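Local coordinates for protein tail component (Lactobacillus phage J-1, PDB 5LY8) that serves as a distal tail component whose second carbohydrate-binding module, the part present here, probably recognises saccharides on the Lactobacillus casei host surface, at residues G110-V123 and F201-P214. Residues are numbered along the deposited sequence; the frame is centred on the assembly and turned at random.
Sequences GRFEFNLTYQGKIV and FSSVPIDGWTAWFP
The Y118 ring has P205 CG over the centre of one face, a CH-pi contact 3.5 Å from the centroid and 12° off the normal, while Q119 CG covers the opposite face near the rim and D207 N lies in plane at the edge. The W212 ring takes P214 CG over one face and the E113 carboxylate at its edge, CD to CE3 3.5 Å, the two planes 78° apart. That carboxylate is fixed by three in-segment bonds: R111 NE and NH2 both reach OE2, a side-on salt bridge, and N115 ND2 donates to OE1 almost straight (N-H...O 175°), while N115 OD1 bonds S125; A37 and F38 add backbone N-H groups. On the other side of the sheet F114 CE1 meets A211 CB at 3.6 Å, facing strands 94-103 and 223-238. Two residues, D207 and G208, sit opposite the single T117, a classic beta bulge: D207 N bonds T117 O at 2.8 Å, G208 N only weakly. D207 CG stands between its backbone N and carbonyl carbon, carrying OD2 to Q119 N (3.0 Å) in the type I' turn Y118-K121. Alternating hydrogen-bonded and non-hydrogen-bonded pairs, E113-W212 through T117-G208, define antiparallel neighbours, consistent with one sheet of a concanavalin-like beta sandwich.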
ATOM      1  N   GLY A 110       7.521   3.746  11.727  1.00 10.43           N
ATOM      2  CA  GLY A 110       6.289   3.911  10.974  1.00 10.25           C
ATOM      3  C   GLY A 110       6.155   2.830   9.943  1.00 10.33           C
ATOM      4  O   GLY A 110       7.121   2.141   9.618  1.00 10.25           O
ATOM      5  N   ARG A 111       4.947   2.680   9.419  1.00 10.03           N
ATOM      6  CA  ARG A 111       4.643   1.679   8.405  1.00  9.79           C
ATOM      7  C   ARG A 111       3.555   2.221   7.512  1.00 10.45           C
ATOM      8  O   ARG A 111       2.654   2.912   7.992  1.00  9.65           O
ATOM      9  CB  ARG A 111       4.145   0.370   9.098  1.00 10.48           C
ATOM     10  CG  ARG A 111       3.570  -0.691   8.178  1.00 10.81           C
ATOM     11  CD  ARG A 111       3.099  -1.910   8.990  1.00 10.57           C
ATOM     12  NE  ARG A 111       2.751  -3.031   8.111  1.00 10.34           N
ATOM     13  CZ  ARG A 111       3.612  -3.892   7.608  1.00 10.05           C
ATOM     14  NH1 ARG A 111       4.901  -3.822   7.934  1.00 11.30           N
ATOM     15  NH2 ARG A 111       3.206  -4.818   6.761  1.00 11.04           N
ATOM     16  N   PHE A 112       3.586   1.845   6.220  1.00  9.50           N
ATOM     17  CA  PHE A 112       2.399   1.974   5.387  1.00  8.99           C
ATOM     18  C   PHE A 112       2.164   0.690   4.637  1.00  9.86           C
ATOM     19  O   PHE A 112       3.103  -0.067   4.371  1.00  9.62           O
ATOM     20  CB  PHE A 112       2.376   3.197   4.451  1.00  9.81           C
ATOM     21  CG  PHE A 112       3.416   3.275   3.370  1.00  9.65           C
ATOM     22  CD1 PHE A 112       3.388   2.402   2.288  1.00 11.36           C
ATOM     23  CD2 PHE A 112       4.335   4.313   3.349  1.00 11.22           C
ATOM     24  CE1 PHE A 112       4.323   2.516   1.255  1.00 11.42           C
ATOM     25  CE2 PHE A 112       5.226   4.459   2.283  1.00 11.71           C
ATOM     26  CZ  PHE A 112       5.200   3.574   1.235  1.00 11.04           C
ATOM     27  N   GLU A 113       0.889   0.435   4.337  1.00  8.60           N
ATOM     28  CA  GLU A 113       0.448  -0.661   3.484  1.00  8.57           C
ATOM     29  C   GLU A 113      -0.436  -0.113   2.400  1.00  9.55           C
ATOM     30  O   GLU A 113      -1.350   0.672   2.685  1.00  9.17           O
ATOM     31  CB  GLU A 113      -0.339  -1.722   4.264  1.00  9.57           C
ATOM     32  CG  GLU A 113       0.495  -2.475   5.277  1.00 10.02           C
ATOM     33  CD  GLU A 113      -0.264  -3.551   6.022  1.00  8.59           C
ATOM     34  OE1 GLU A 113      -1.461  -3.794   5.717  1.00  9.22           O
ATOM     35  OE2 GLU A 113       0.353  -4.146   6.943  1.00  9.40           O
ATOM     36  N   PHE A 114      -0.201  -0.564   1.163  1.00  8.74           N
ATOM     37  CA  PHE A 114      -1.114  -0.371   0.040  1.00  8.72           C
ATOM     38  C   PHE A 114      -1.546  -1.779  -0.359  1.00  9.91           C
ATOM     39  O   PHE A 114      -0.727  -2.585  -0.827  1.00  9.11           O
ATOM     40  CB  PHE A 114      -0.484   0.401  -1.114  1.00  9.43           C
ATOM     41  CG  PHE A 114      -0.224   1.844  -0.741  1.00  9.52           C
ATOM     42  CD1 PHE A 114      -1.275   2.713  -0.528  1.00 10.38           C
ATOM     43  CD2 PHE A 114       1.064   2.309  -0.550  1.00 10.32           C
ATOM     44  CE1 PHE A 114      -1.042   4.046  -0.149  1.00 10.11           C
ATOM     45  CE2 PHE A 114       1.302   3.651  -0.187  1.00 10.31           C
ATOM     46  CZ  PHE A 114       0.242   4.511  -0.004  1.00 10.27           C
ATOM     47  N   ASN A 115      -2.833  -2.086  -0.116  1.00  9.52           N
ATOM     48  CA  ASN A 115      -3.374  -3.428  -0.239  1.00 10.14           C
ATOM     49  C   ASN A 115      -4.481  -3.535  -1.240  1.00 10.61           C
ATOM     50  O   ASN A 115      -5.312  -2.625  -1.352  1.00 10.80           O
ATOM     51  CB  ASN A 115      -3.959  -3.833   1.142  1.00 10.15           C
ATOM     52  CG  ASN A 115      -2.925  -3.857   2.232  1.00  9.38           C
ATOM     53  OD1 ASN A 115      -1.737  -3.996   1.951  1.00  9.71           O
ATOM     54  ND2 ASN A 115      -3.339  -3.693   3.479  1.00 10.18           N
ATOM     55  N   LEU A 116      -4.500  -4.670  -1.949  1.00 10.20           N
ATOM     56  CA  LEU A 116      -5.590  -5.053  -2.847  1.00 10.07           C
ATOM     57  C   LEU A 116      -6.206  -6.304  -2.244  1.00 10.57           C
ATOM     58  O   LEU A 116      -5.488  -7.216  -1.802  1.00 11.18           O
ATOM     59  CB  LEU A 116      -5.090  -5.290  -4.268  1.00 10.36           C
ATOM     60  CG  LEU A 116      -4.559  -4.014  -4.933  1.00 11.69           C
ATOM     61  CD1 LEU A 116      -3.828  -4.338  -6.193  1.00 13.11           C
ATOM     62  CD2 LEU A 116      -5.678  -2.989  -5.209  1.00 12.39           C
ATOM     63  N   THR A 117      -7.541  -6.339  -2.221  1.00 10.68           N
ATOM     64  CA  THR A 117      -8.281  -7.379  -1.525  1.00 11.10           C
ATOM     65  C   THR A 117      -9.351  -7.994  -2.378  1.00 11.94           C
ATOM     66  O   THR A 117      -9.726  -7.439  -3.413  1.00 11.48           O
ATOM     67  CB  THR A 117      -8.901  -6.763  -0.242  1.00 12.72           C
ATOM     68  OG1 THR A 117      -9.867  -5.758  -0.584  1.00 12.62           O
ATOM     69  CG2 THR A 117      -7.842  -6.143   0.685  1.00 13.07           C
ATOM     70  N   TYR A 118      -9.870  -9.128  -1.915  1.00 11.19           N
ATOM     71  CA  TYR A 118     -11.012  -9.789  -2.532  1.00 11.95           C
ATOM     72  C   TYR A 118     -11.838 -10.394  -1.433  1.00 13.14           C
ATOM     73  O   TYR A 118     -11.324 -11.192  -0.631  1.00 12.77           O
ATOM     74  CB  TYR A 118     -10.644 -10.867  -3.567  1.00 13.09           C
ATOM     75  CG  TYR A 118     -11.855 -11.376  -4.326  1.00 12.39           C
ATOM     76  CD1 TYR A 118     -12.566 -10.535  -5.173  1.00 13.61           C
ATOM     77  CD2 TYR A 118     -12.313 -12.681  -4.163  1.00 13.25           C
ATOM     78  CE1 TYR A 118     -13.691 -10.980  -5.854  1.00 13.36           C
ATOM     79  CE2 TYR A 118     -13.424 -13.141  -4.865  1.00 13.81           C
ATOM     80  CZ  TYR A 118     -14.101 -12.287  -5.715  1.00 13.98           C
ATOM     81  OH  TYR A 118     -15.209 -12.722  -6.400  1.00 14.08           O
ATOM     82  N   GLN A 119     -13.140 -10.078  -1.395  1.00 13.55           N
ATOM     83  CA  GLN A 119     -14.068 -10.608  -0.396  1.00 14.05           C
ATOM     84  C   GLN A 119     -13.482 -10.538   1.023  1.00 16.18           C
ATOM     85  O   GLN A 119     -13.627 -11.481   1.801  1.00 16.23           O
ATOM     86  CB  GLN A 119     -14.589 -12.021  -0.778  1.00 14.82           C
ATOM     87  CG  GLN A 119     -15.359 -11.979  -2.099  1.00 15.01           C
ATOM     88  CD  GLN A 119     -15.978 -13.299  -2.531  1.00 17.81           C
ATOM     89  OE1 GLN A 119     -15.443 -14.426  -2.359  1.00 17.40           O
ATOM     90  NE2 GLN A 119     -17.090 -13.188  -3.222  1.00 17.41           N
ATOM     91  N   GLY A 120     -12.808  -9.424   1.338  1.00 14.24           N
ATOM     92  CA  GLY A 120     -12.319  -9.186   2.683  1.00 13.80           C
ATOM     93  C   GLY A 120     -10.951  -9.746   3.007  1.00 14.67           C
ATOM     94  O   GLY A 120     -10.510  -9.622   4.159  1.00 14.87           O
ATOM     95  N   LYS A 121     -10.276 -10.374   2.044  1.00 13.03           N
ATOM     96  CA  LYS A 121      -8.958 -10.945   2.287  1.00 12.56           C
ATOM     97  C   LYS A 121      -7.921 -10.245   1.450  1.00 12.64           C
ATOM     98  O   LYS A 121      -8.199  -9.842   0.315  1.00 12.23           O
ATOM     99  CB  LYS A 121      -8.963 -12.442   1.942  1.00 13.76           C
ATOM    100  CG  LYS A 121      -9.780 -13.276   2.936  1.00 15.86           C
ATOM    101  CD  LYS A 121      -9.548 -14.785   2.730  1.00 18.99           C
ATOM    102  CE  LYS A 121     -10.450 -15.631   3.605  1.00 26.17           C
ATOM    103  NZ  LYS A 121     -10.013 -15.586   5.023  1.00 32.97           N
ATOM    104  N   ILE A 122      -6.699 -10.124   1.977  1.00 11.25           N
ATOM    105  CA  ILE A 122      -5.581  -9.628   1.199  1.00 10.94           C
ATOM    106  C   ILE A 122      -5.305 -10.551   0.012  1.00 11.59           C
ATOM    107  O   ILE A 122      -5.209 -11.780   0.170  1.00 11.95           O
ATOM    108  CB  ILE A 122      -4.306  -9.570   2.076  1.00 10.73           C
ATOM    109  CG1 ILE A 122      -4.447  -8.624   3.285  1.00 10.84           C
ATOM    110  CG2 ILE A 122      -3.055  -9.222   1.230  1.00 11.93           C
ATOM    111  CD1 ILE A 122      -4.541  -7.109   2.891  1.00 11.42           C
ATOM    112  N   VAL A 123      -5.142  -9.925  -1.163  1.00 11.18           N
ATOM    113  CA  VAL A 123      -4.640 -10.577  -2.351  1.00 10.83           C
ATOM    114  C   VAL A 123      -3.179 -10.128  -2.537  1.00 11.34           C
ATOM    115  O   VAL A 123      -2.302 -10.968  -2.724  1.00 11.53           O
ATOM    116  CB  VAL A 123      -5.522 -10.340  -3.587  1.00 13.79           C
ATOM    117  CG1 VAL A 123      -4.851 -10.863  -4.866  1.00 14.12           C
ATOM    118  CG2 VAL A 123      -6.882 -10.995  -3.399  1.00 14.21           C
ATOM    119  N   PHE A 201      -2.165 -16.936 -10.415  1.00 15.73           N
ATOM    120  CA  PHE A 201      -2.559 -15.591 -10.045  1.00 14.63           C
ATOM    121  C   PHE A 201      -3.447 -14.920 -11.095  1.00 16.84           C
ATOM    122  O   PHE A 201      -4.336 -14.155 -10.737  1.00 15.40           O
ATOM    123  CB  PHE A 201      -1.317 -14.764  -9.719  1.00 16.02           C
ATOM    124  CG  PHE A 201      -1.624 -13.449  -9.066  1.00 16.90           C
ATOM    125  CD1 PHE A 201      -2.134 -13.400  -7.771  1.00 21.22           C
ATOM    126  CD2 PHE A 201      -1.301 -12.253  -9.695  1.00 18.23           C
ATOM    127  CE1 PHE A 201      -2.381 -12.174  -7.149  1.00 23.06           C
ATOM    128  CE2 PHE A 201      -1.583 -11.028  -9.086  1.00 21.14           C
ATOM    129  CZ  PHE A 201      -2.135 -11.001  -7.826  1.00 21.49           C
ATOM    130  N   SER A 202      -3.276 -15.276 -12.367  1.00 15.69           N
ATOM    131  CA  SER A 202      -4.104 -14.730 -13.436  1.00 15.52           C
ATOM    132  C   SER A 202      -5.588 -15.104 -13.284  1.00 19.65           C
ATOM    133  O   SER A 202      -6.403 -14.529 -13.997  1.00 23.47           O
ATOM    134  CB  SER A 202      -3.594 -15.190 -14.799  1.00 16.40           C
ATOM    135  OG  SER A 202      -3.547 -16.604 -14.886  1.00 23.21           O
ATOM    136  N   SER A 203      -5.948 -16.066 -12.407  1.00 15.89           N
ATOM    137  CA  SER A 203      -7.338 -16.456 -12.161  1.00 15.89           C
ATOM    138  C   SER A 203      -7.896 -15.883 -10.850  1.00 16.17           C
ATOM    139  O   SER A 203      -9.070 -16.133 -10.534  1.00 16.20           O
ATOM    140  CB  SER A 203      -7.469 -17.975 -12.148  1.00 18.21           C
ATOM    141  OG  SER A 203      -7.164 -18.481 -13.440  1.00 26.10           O
ATOM    142  N   VAL A 204      -7.077 -15.156 -10.096  1.00 13.59           N
ATOM    143  CA  VAL A 204      -7.462 -14.649  -8.783  1.00 12.69           C
ATOM    144  C   VAL A 204      -8.037 -13.236  -8.910  1.00 14.17           C
ATOM    145  O   VAL A 204      -7.366 -12.354  -9.448  1.00 13.32           O
ATOM    146  CB  VAL A 204      -6.254 -14.688  -7.810  1.00 14.73           C
ATOM    147  CG1 VAL A 204      -6.624 -14.067  -6.453  1.00 14.74           C
ATOM    148  CG2 VAL A 204      -5.747 -16.124  -7.635  1.00 15.11           C
ATOM    149  N   PRO A 205      -9.277 -13.011  -8.440  1.00 12.42           N
ATOM    150  CA  PRO A 205      -9.886 -11.688  -8.590  1.00 12.93           C
ATOM    151  C   PRO A 205      -9.535 -10.714  -7.490  1.00 13.89           C
ATOM    152  O   PRO A 205      -9.026 -11.099  -6.422  1.00 13.28           O
ATOM    153  CB  PRO A 205     -11.386 -11.989  -8.562  1.00 14.04           C
ATOM    154  CG  PRO A 205     -11.509 -13.287  -7.832  1.00 17.96           C
ATOM    155  CD  PRO A 205     -10.228 -14.002  -7.891  1.00 14.04           C
ATOM    156  N   ILE A 206      -9.862  -9.451  -7.730  1.00 12.54           N
ATOM    157  CA  ILE A 206      -9.791  -8.392  -6.738  1.00 12.96           C
ATOM    158  C   ILE A 206     -11.087  -7.583  -6.770  1.00 13.57           C
ATOM    159  O   ILE A 206     -11.737  -7.472  -7.823  1.00 14.35           O
ATOM    160  CB  ILE A 206      -8.530  -7.493  -6.782  1.00 15.32           C
ATOM    161  CG1 ILE A 206      -8.399  -6.838  -8.124  1.00 15.22           C
ATOM    162  CG2 ILE A 206      -7.233  -8.253  -6.348  1.00 14.62           C
ATOM    163  CD1 ILE A 206      -7.475  -5.667  -8.089  1.00 18.91           C
ATOM    164  N   ASP A 207     -11.456  -6.986  -5.624  1.00 12.41           N
ATOM    165  CA  ASP A 207     -12.665  -6.174  -5.543  1.00 11.96           C
ATOM    166  C   ASP A 207     -12.517  -4.972  -4.611  1.00 12.62           C
ATOM    167  O   ASP A 207     -13.502  -4.286  -4.358  1.00 12.51           O
ATOM    168  CB  ASP A 207     -13.897  -7.018  -5.121  1.00 13.53           C
ATOM    169  CG  ASP A 207     -13.805  -7.544  -3.688  1.00 13.83           C
ATOM    170  OD1 ASP A 207     -12.927  -7.099  -2.953  1.00 14.24           O
ATOM    171  OD2 ASP A 207     -14.641  -8.395  -3.302  1.00 15.46           O
ATOM    172  N   GLY A 208     -11.320  -4.706  -4.107  1.00 11.87           N
ATOM    173  CA  GLY A 208     -11.176  -3.607  -3.169  1.00 11.49           C
ATOM    174  C   GLY A 208      -9.745  -3.240  -2.919  1.00 11.28           C
ATOM    175  O   GLY A 208      -8.816  -3.974  -3.276  1.00 10.66           O
ATOM    176  N   TRP A 209      -9.578  -2.075  -2.275  1.00 11.31           N
ATOM    177  CA  TRP A 209      -8.253  -1.609  -1.879  1.00 10.61           C
ATOM    178  C   TRP A 209      -8.321  -0.973  -0.515  1.00 10.94           C
ATOM    179  O   TRP A 209      -9.366  -0.422  -0.144  1.00 11.07           O
ATOM    180  CB  TRP A 209      -7.679  -0.613  -2.915  1.00 11.21           C
ATOM    181  CG  TRP A 209      -8.456   0.670  -3.034  1.00 11.28           C
ATOM    182  CD1 TRP A 209      -9.538   0.901  -3.831  1.00 13.57           C
ATOM    183  CD2 TRP A 209      -8.203   1.897  -2.336  1.00 10.84           C
ATOM    184  NE1 TRP A 209      -9.982   2.191  -3.667  1.00 12.82           N
ATOM    185  CE2 TRP A 209      -9.184   2.822  -2.749  1.00 13.49           C
ATOM    186  CE3 TRP A 209      -7.252   2.309  -1.383  1.00 11.39           C
ATOM    187  CZ2 TRP A 209      -9.229   4.138  -2.273  1.00 13.63           C
ATOM    188  CZ3 TRP A 209      -7.320   3.600  -0.885  1.00 12.65           C
ATOM    189  CH2 TRP A 209      -8.267   4.513  -1.370  1.00 13.80           C
ATOM    190  N   THR A 210      -7.196  -1.018   0.206  1.00  9.97           N
ATOM    191  CA  THR A 210      -7.036  -0.333   1.483  1.00  9.59           C
ATOM    192  C   THR A 210      -5.647   0.271   1.543  1.00 10.70           C
ATOM    193  O   THR A 210      -4.672  -0.396   1.192  1.00 11.23           O
ATOM    194  CB  THR A 210      -7.177  -1.302   2.680  1.00 10.59           C
ATOM    195  OG1 THR A 210      -8.500  -1.849   2.713  1.00 11.38           O
ATOM    196  CG2 THR A 210      -6.900  -0.612   4.042  1.00 11.28           C
ATOM    197  N   ALA A 211      -5.546   1.511   2.045  1.00  9.42           N
ATOM    198  CA  ALA A 211      -4.275   2.166   2.367  1.00  9.07           C
ATOM    199  C   ALA A 211      -4.273   2.398   3.895  1.00  9.44           C
ATOM    200  O   ALA A 211      -5.270   2.935   4.414  1.00 10.28           O
ATOM    201  CB  ALA A 211      -4.148   3.475   1.619  1.00  9.56           C
ATOM    202  N   TRP A 212      -3.206   1.988   4.602  1.00  9.43           N
ATOM    203  CA  TRP A 212      -3.170   2.066   6.061  1.00  9.24           C
ATOM    204  C   TRP A 212      -1.838   2.663   6.467  1.00  9.82           C
ATOM    205  O   TRP A 212      -0.793   2.270   5.952  1.00  9.26           O
ATOM    206  CB  TRP A 212      -3.383   0.654   6.641  1.00  9.34           C
ATOM    207  CG  TRP A 212      -3.336   0.514   8.131  1.00  9.19           C
ATOM    208  CD1 TRP A 212      -3.973   1.295   9.065  1.00 10.78           C
ATOM    209  CD2 TRP A 212      -2.632  -0.494   8.859  1.00  8.49           C
ATOM    210  NE1 TRP A 212      -3.724   0.815  10.336  1.00  9.99           N
ATOM    211  CE2 TRP A 212      -2.895  -0.285  10.234  1.00  9.83           C
ATOM    212  CE3 TRP A 212      -1.779  -1.546   8.481  1.00  9.12           C
ATOM    213  CZ2 TRP A 212      -2.383  -1.124  11.228  1.00 10.00           C
ATOM    214  CZ3 TRP A 212      -1.257  -2.364   9.474  1.00  9.78           C
ATOM    215  CH2 TRP A 212      -1.536  -2.141  10.828  1.00 10.46           C
ATOM    216  N   PHE A 213      -1.871   3.598   7.445  1.00  9.22           N
ATOM    217  CA  PHE A 213      -0.692   4.359   7.838  1.00  8.76           C
ATOM    218  C   PHE A 213      -0.470   4.345   9.357  1.00 10.04           C
ATOM    219  O   PHE A 213      -0.621   5.365  10.032  1.00 10.80           O
ATOM    220  CB  PHE A 213      -0.830   5.798   7.353  1.00 10.23           C
ATOM    221  CG  PHE A 213      -0.953   5.946   5.868  1.00  9.90           C
ATOM    222  CD1 PHE A 213      -2.199   5.862   5.239  1.00 10.66           C
ATOM    223  CD2 PHE A 213       0.170   6.112   5.085  1.00 10.73           C
ATOM    224  CE1 PHE A 213      -2.311   6.006   3.859  1.00 11.70           C
ATOM    225  CE2 PHE A 213       0.057   6.228   3.698  1.00 12.41           C
ATOM    226  CZ  PHE A 213      -1.182   6.162   3.099  1.00 10.97           C
ATOM    227  N   PRO A 214      -0.071   3.206   9.916  1.00  9.06           N
ATOM    228  CA  PRO A 214       0.093   3.124  11.375  1.00  9.60           C
ATOM    229  C   PRO A 214       1.453   3.524  11.936  1.00 11.74           C
ATOM    230  O   PRO A 214       2.491   3.425  11.277  1.00 11.27           O
ATOM    231  CB  PRO A 214      -0.142   1.630  11.660  1.00 10.22           C
ATOM    232  CG  PRO A 214       0.433   0.956  10.402  1.00 11.22           C
ATOM    233  CD  PRO A 214       0.029   1.868   9.278  1.00  9.99           C
TER
HETATM  234  O   HOH W   1     -12.345  -6.981  -0.354  1.00 13.77           O
HETATM  235  O   HOH W   2     -10.179  -3.497   1.092  1.00 14.86           O